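Local coordinates for protein organophosphorus hydrolase (Pseudomonas pseudoalcaligenes, PDB 4LE6) that probably hydrolyses organophosphate triesters as a two-zinc enzyme of the metallo-beta-lactamase superfamily, at residues L61-L74 with N251-F265. Sequence-based numbering, arbitrary orientation.
Sequences LLKGIDDKDLQSLL and NHAVQFAKPEVVFEF
With CG anti to its carbonyl carbon (chi1 -63°), Leu62 carries CD1 to Val254 CG2, while Val261, whose CG1 is anti to the backbone N (chi1 171°), sets that methyl 3.9 Å from Leu62 CB. In this metallo-beta-lactamase fold, residues 61-74 and 251-265 meet twice: strands 62-63 and 262-263 pair as a two-stranded antiparallel sheet, and the start of helix 67-76 packs on the weakly bonded helical turn at about 252-255. Lys63 and Val262 form a hydrogen-bonded pair: Lys63 N donates to Val262 O at 2.7 Å and Val262 N to Lys63 O at 2.8 Å. A third bond, Glu264 N to Leu61 O, extends the pairing. Leu62 and Phe263, the neighbouring non-hydrogen-bonded pair, share one face of the sheet; Leu61 runs alongside Phe263, pointing the same way, with CB 3.7 Å from CE1. The Phe263 side chain also approaches that of the zinc ligand His226, so this strand borders the metal site. Further along, Ile65 CB rests on Val261 CG2 at 3.8 Å, and Leu73 CD1 touches both Val254 CG1 and Lys258 CD. Asn251 OD1 accepts from Ala253 N, an N-cap bond, and ND2 lies 3.7 Å from Leu62 CD1 and from Leu74 CD2. Gln255 NE2 donates to Val261 O at 3.0 Å, from above the carbonyl plane (44° out of it), while OE1 accepts from Asn251 N and Leu250 N. One water donates to Leu73 O and Ala253 O, bridging the two segments. Packing is tightest where Leu70 CD1 presses on Val254 CG2 at 3.5 Å.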
loop_
_atom_site.group_PDB
_atom_site.type_symbol
_atom_site.label_atom_id
_atom_site.label_comp_id
_atom_site.label_asym_id
_atom_site.label_seq_id
_atom_site.Cartn_x
_atom_site.Cartn_y
_atom_site.Cartn_z
ATOM N N LEU A 61 -9.149 -23.039 -6.403
ATOM C CA LEU A 61 -8.707 -23.589 -5.120
ATOM C C LEU A 61 -9.504 -23.037 -3.939
ATOM O O LEU A 61 -9.384 -23.540 -2.818
ATOM C CB LEU A 61 -7.215 -23.322 -4.898
ATOM C CG LEU A 61 -6.305 -24.047 -5.898
ATOM C CD1 LEU A 61 -4.863 -23.597 -5.745
ATOM C CD2 LEU A 61 -6.421 -25.573 -5.757
ATOM N N LEU A 62 -10.305 -21.997 -4.167
ATOM C CA LEU A 62 -11.160 -21.475 -3.101
ATOM C C LEU A 62 -12.478 -22.199 -3.225
ATOM O O LEU A 62 -12.992 -22.318 -4.321
ATOM C CB LEU A 62 -11.375 -19.971 -3.230
ATOM C CG LEU A 62 -10.130 -19.104 -3.092
ATOM C CD1 LEU A 62 -10.459 -17.699 -3.554
ATOM C CD2 LEU A 62 -9.629 -19.109 -1.657
ATOM N N LYS A 63 -13.019 -22.686 -2.114
ATOM C CA LYS A 63 -14.240 -23.486 -2.151
ATOM C C LYS A 63 -15.286 -23.019 -1.137
ATOM O O LYS A 63 -14.965 -22.316 -0.173
ATOM C CB LYS A 63 -13.897 -24.959 -1.905
ATOM C CG LYS A 63 -13.289 -25.657 -3.119
ATOM C CD LYS A 63 -14.335 -25.901 -4.213
ATOM C CE LYS A 63 -13.715 -26.460 -5.499
ATOM N NZ LYS A 63 -13.342 -25.391 -6.492
ATOM N N GLY A 64 -16.533 -23.413 -1.365
ATOM C CA GLY A 64 -17.633 -23.019 -0.501
ATOM C C GLY A 64 -18.395 -21.829 -1.059
ATOM O O GLY A 64 -19.253 -21.259 -0.386
ATOM N N ILE A 65 -18.095 -21.469 -2.304
ATOM C CA ILE A 65 -18.734 -20.327 -2.953
ATOM C C ILE A 65 -18.983 -20.603 -4.437
ATOM O O ILE A 65 -18.135 -21.200 -5.106
ATOM C CB ILE A 65 -17.853 -19.060 -2.799
ATOM C CG1 ILE A 65 -18.548 -17.841 -3.397
ATOM C CG2 ILE A 65 -16.470 -19.264 -3.441
ATOM C CD1 ILE A 65 -17.930 -16.531 -2.960
ATOM N N ASP A 66 -20.140 -20.169 -4.947
ATOM C CA ASP A 66 -20.420 -20.247 -6.378
ATOM C C ASP A 66 -19.383 -19.451 -7.171
ATOM O O ASP A 66 -18.895 -18.423 -6.714
ATOM C CB ASP A 66 -21.806 -19.669 -6.698
ATOM C CG ASP A 66 -22.928 -20.450 -6.064
ATOM O OD1 ASP A 66 -22.682 -21.151 -5.060
ATOM O OD2 ASP A 66 -24.069 -20.347 -6.565
ATOM N N ASP A 67 -19.069 -19.943 -8.364
ATOM C CA ASP A 67 -18.177 -19.278 -9.311
ATOM C C ASP A 67 -18.544 -17.804 -9.545
ATOM O O ASP A 67 -17.678 -16.914 -9.553
ATOM C CB ASP A 67 -18.267 -20.033 -10.638
ATOM C CG ASP A 67 -17.060 -19.830 -11.524
ATOM O OD1 ASP A 67 -16.511 -18.709 -11.558
ATOM O OD2 ASP A 67 -16.666 -20.805 -12.200
ATOM N N LYS A 68 -19.834 -17.559 -9.738
ATOM C CA LYS A 68 -20.333 -16.223 -10.048
ATOM C C LYS A 68 -20.002 -15.261 -8.916
ATOM O O LYS A 68 -19.450 -14.177 -9.135
ATOM C CB LYS A 68 -21.849 -16.263 -10.249
ATOM C CG LYS A 68 -22.346 -15.502 -11.460
ATOM C CD LYS A 68 -23.866 -15.351 -11.454
ATOM C CE LYS A 68 -24.580 -16.696 -11.499
ATOM N NZ LYS A 68 -26.059 -16.528 -11.526
ATOM N N ASP A 69 -20.341 -15.672 -7.696
ATOM C CA ASP A 69 -20.128 -14.846 -6.508
ATOM C C ASP A 69 -18.652 -14.612 -6.237
ATOM O O ASP A 69 -18.237 -13.528 -5.799
ATOM C CB ASP A 69 -20.780 -15.509 -5.303
ATOM C CG ASP A 69 -22.281 -15.571 -5.433
ATOM O OD1 ASP A 69 -22.875 -14.536 -5.799
ATOM O OD2 ASP A 69 -22.865 -16.652 -5.193
ATOM N N LEU A 70 -17.861 -15.641 -6.503
ATOM C CA LEU A 70 -16.414 -15.550 -6.358
ATOM C C LEU A 70 -15.884 -14.497 -7.322
ATOM O O LEU A 70 -15.143 -13.574 -6.921
ATOM C CB LEU A 70 -15.780 -16.913 -6.642
ATOM C CG LEU A 70 -14.267 -17.043 -6.501
ATOM C CD1 LEU A 70 -13.769 -16.491 -5.169
ATOM C CD2 LEU A 70 -13.885 -18.509 -6.646
ATOM N N GLN A 71 -16.300 -14.601 -8.586
ATOM C CA GLN A 71 -15.865 -13.639 -9.603
ATOM C C GLN A 71 -16.316 -12.219 -9.288
ATOM O O GLN A 71 -15.576 -11.261 -9.529
ATOM C CB GLN A 71 -16.372 -14.037 -10.995
ATOM C CG GLN A 71 -15.688 -15.274 -11.562
ATOM C CD GLN A 71 -14.180 -15.103 -11.681
ATOM O OE1 GLN A 71 -13.691 -14.026 -12.029
ATOM N NE2 GLN A 71 -13.437 -16.163 -11.387
ATOM N N SER A 72 -17.546 -12.078 -8.798
ATOM C CA SER A 72 -18.027 -10.770 -8.351
ATOM C C SER A 72 -17.137 -10.217 -7.238
ATOM O O SER A 72 -16.720 -9.053 -7.283
ATOM C CB SER A 72 -19.469 -10.863 -7.860
ATOM O OG SER A 72 -20.328 -11.232 -8.925
ATOM N N LEU A 73 -16.847 -11.042 -6.238
ATOM C CA LEU A 73 -15.955 -10.593 -5.161
ATOM C C LEU A 73 -14.572 -10.183 -5.669
ATOM O O LEU A 73 -13.992 -9.193 -5.203
ATOM C CB LEU A 73 -15.810 -11.674 -4.103
ATOM C CG LEU A 73 -17.056 -11.872 -3.232
ATOM C CD1 LEU A 73 -16.929 -13.187 -2.485
ATOM C CD2 LEU A 73 -17.224 -10.714 -2.257
ATOM N N LEU A 74 -14.021 -10.951 -6.599
ATOM C CA LEU A 74 -12.728 -10.584 -7.179
ATOM C C LEU A 74 -12.792 -9.287 -7.989
ATOM O O LEU A 74 -11.924 -8.429 -7.860
ATOM C CB LEU A 74 -12.214 -11.719 -8.060
ATOM C CG LEU A 74 -11.869 -12.991 -7.291
ATOM C CD1 LEU A 74 -11.534 -14.105 -8.273
ATOM C CD2 LEU A 74 -10.711 -12.771 -6.320
ATOM N N ASN A 251 -6.971 -15.114 0.611
ATOM C CA ASN A 251 -7.478 -14.155 -0.376
ATOM C C ASN A 251 -8.296 -13.064 0.294
ATOM O O ASN A 251 -9.415 -13.312 0.753
ATOM C CB ASN A 251 -8.319 -14.879 -1.426
ATOM C CG ASN A 251 -8.700 -13.983 -2.602
ATOM O OD1 ASN A 251 -9.131 -12.844 -2.418
ATOM N ND2 ASN A 251 -8.539 -14.497 -3.818
ATOM N N HIS A 252 -7.729 -11.863 0.354
ATOM C CA HIS A 252 -8.323 -10.755 1.092
ATOM C C HIS A 252 -9.636 -10.300 0.444
ATOM O O HIS A 252 -10.493 -9.723 1.114
ATOM C CB HIS A 252 -7.362 -9.575 1.121
ATOM C CG HIS A 252 -7.266 -8.869 -0.191
ATOM N ND1 HIS A 252 -6.515 -9.356 -1.238
ATOM C CD2 HIS A 252 -7.867 -7.747 -0.648
ATOM C CE1 HIS A 252 -6.636 -8.550 -2.278
ATOM N NE2 HIS A 252 -7.454 -7.565 -1.947
ATOM N N ALA A 253 -9.800 -10.562 -0.848
ATOM C CA ALA A 253 -10.971 -10.061 -1.565
ATOM C C ALA A 253 -12.179 -10.933 -1.330
ATOM O O ALA A 253 -13.292 -10.515 -1.612
ATOM C CB ALA A 253 -10.703 -9.956 -3.058
ATOM N N VAL A 254 -11.966 -12.136 -0.801
ATOM C CA VAL A 254 -13.050 -13.108 -0.650
ATOM C C VAL A 254 -13.310 -13.465 0.807
ATOM O O VAL A 254 -14.462 -13.512 1.227
ATOM C CB VAL A 254 -12.737 -14.408 -1.418
ATOM C CG1 VAL A 254 -13.797 -15.477 -1.181
ATOM C CG2 VAL A 254 -12.591 -14.136 -2.892
ATOM N N GLN A 255 -12.244 -13.722 1.566
ATOM C CA GLN A 255 -12.371 -14.397 2.853
ATOM C C GLN A 255 -12.562 -13.468 4.054
ATOM O O GLN A 255 -12.847 -13.938 5.149
ATOM C CB GLN A 255 -11.162 -15.308 3.089
ATOM C CG GLN A 255 -11.083 -16.490 2.114
ATOM C CD GLN A 255 -9.868 -17.363 2.366
ATOM O OE1 GLN A 255 -8.743 -16.952 2.111
ATOM N NE2 GLN A 255 -10.087 -18.557 2.892
ATOM N N PHE A 256 -12.378 -12.164 3.872
ATOM C CA PHE A 256 -12.854 -11.216 4.871
ATOM C C PHE A 256 -14.363 -11.117 4.736
ATOM O O PHE A 256 -15.097 -11.332 5.711
ATOM C CB PHE A 256 -12.194 -9.853 4.701
ATOM C CG PHE A 256 -10.785 -9.792 5.241
ATOM C CD1 PHE A 256 -10.559 -9.636 6.595
ATOM C CD2 PHE A 256 -9.693 -9.869 4.392
ATOM C CE1 PHE A 256 -9.255 -9.562 7.099
ATOM C CE2 PHE A 256 -8.395 -9.799 4.888
ATOM C CZ PHE A 256 -8.176 -9.649 6.241
ATOM N N ALA A 257 -14.838 -10.838 3.523
ATOM C CA ALA A 257 -16.283 -10.742 3.301
ATOM C C ALA A 257 -17.000 -12.074 3.574
ATOM O O ALA A 257 -18.110 -12.093 4.111
ATOM C CB ALA A 257 -16.573 -10.270 1.892
ATOM N N LYS A 258 -16.367 -13.185 3.199
ATOM C CA LYS A 258 -16.971 -14.512 3.355
ATOM C C LYS A 258 -15.968 -15.504 3.957
ATOM O O LYS A 258 -15.382 -16.328 3.246
ATOM C CB LYS A 258 -17.505 -14.989 2.006
ATOM C CG LYS A 258 -18.538 -14.015 1.439
ATOM C CD LYS A 258 -19.451 -14.650 0.402
ATOM C CE LYS A 258 -20.480 -13.637 -0.118
ATOM N NZ LYS A 258 -21.217 -14.126 -1.321
ATOM N N PRO A 259 -15.757 -15.405 5.280
ATOM C CA PRO A 259 -14.781 -16.265 5.965
ATOM C C PRO A 259 -15.138 -17.736 5.812
ATOM O O PRO A 259 -14.255 -18.570 5.985
ATOM C CB PRO A 259 -14.893 -15.844 7.426
ATOM C CG PRO A 259 -15.436 -14.452 7.389
ATOM C CD PRO A 259 -16.372 -14.433 6.198
ATOM N N GLU A 260 -16.384 -18.042 5.440
ATOM C CA GLU A 260 -16.796 -19.442 5.286
ATOM C C GLU A 260 -16.056 -20.089 4.114
ATOM O O GLU A 260 -15.951 -21.311 4.040
ATOM C CB GLU A 260 -18.320 -19.597 5.081
ATOM C CG GLU A 260 -18.869 -18.965 3.796
ATOM C CD GLU A 260 -19.319 -17.532 3.992
ATOM O OE1 GLU A 260 -18.739 -16.834 4.850
ATOM O OE2 GLU A 260 -20.263 -17.105 3.287
ATOM N N VAL A 261 -15.548 -19.268 3.195
ATOM C CA VAL A 261 -14.850 -19.785 2.017
ATOM C C VAL A 261 -13.520 -20.419 2.434
ATOM O O VAL A 261 -12.778 -19.843 3.226
ATOM C CB VAL A 261 -14.645 -18.674 0.953
ATOM C CG1 VAL A 261 -13.727 -19.141 -0.180
ATOM C CG2 VAL A 261 -15.995 -18.242 0.373
ATOM N N VAL A 262 -13.227 -21.611 1.922
ATOM C CA VAL A 262 -12.034 -22.352 2.358
ATOM C C VAL A 262 -11.033 -22.574 1.221
ATOM O O VAL A 262 -11.365 -22.410 0.049
ATOM C CB VAL A 262 -12.406 -23.697 2.973
ATOM C CG1 VAL A 262 -13.408 -23.473 4.103
ATOM C CG2 VAL A 262 -12.998 -24.638 1.922
ATOM N N PHE A 263 -9.810 -22.942 1.593
ATOM C CA PHE A 263 -8.736 -23.171 0.641
ATOM C C PHE A 263 -8.489 -24.678 0.486
ATOM O O PHE A 263 -8.410 -25.402 1.482
ATOM C CB PHE A 263 -7.491 -22.451 1.150
ATOM C CG PHE A 263 -6.308 -22.524 0.230
ATOM C CD1 PHE A 263 -6.404 -22.160 -1.100
ATOM C CD2 PHE A 263 -5.076 -22.908 0.722
ATOM C CE1 PHE A 263 -5.290 -22.223 -1.931
ATOM C CE2 PHE A 263 -3.964 -22.955 -0.097
ATOM C CZ PHE A 263 -4.068 -22.620 -1.415
ATOM N N GLU A 264 -8.353 -25.149 -0.751
ATOM C CA GLU A 264 -8.214 -26.585 -1.000
ATOM C C GLU A 264 -7.049 -27.209 -0.230
ATOM O O GLU A 264 -7.086 -28.380 0.105
ATOM C CB GLU A 264 -8.019 -26.872 -2.489
ATOM C CG GLU A 264 -8.494 -28.272 -2.888
ATOM C CD GLU A 264 -9.988 -28.331 -3.145
ATOM O OE1 GLU A 264 -10.703 -27.404 -2.712
ATOM O OE2 GLU A 264 -10.453 -29.296 -3.788
ATOM N N PHE A 265 -6.022 -26.419 0.046
ATOM C CA PHE A 265 -4.827 -26.938 0.714
ATOM C C PHE A 265 -4.739 -26.584 2.207
ATOM O O PHE A 265 -3.684 -26.756 2.835
ATOM C CB PHE A 265 -3.582 -26.493 -0.048
ATOM C CG PHE A 265 -3.475 -27.111 -1.419
ATOM C CD1 PHE A 265 -3.579 -28.483 -1.589
ATOM C CD2 PHE A 265 -3.299 -26.320 -2.537
ATOM C CE1 PHE A 265 -3.495 -29.055 -2.851
ATOM C CE2 PHE A 265 -3.209 -26.887 -3.795
ATOM C CZ PHE A 265 -3.311 -28.256 -3.951
HETATM O O HOH W 1 -14.505 -8.276 -2.575
#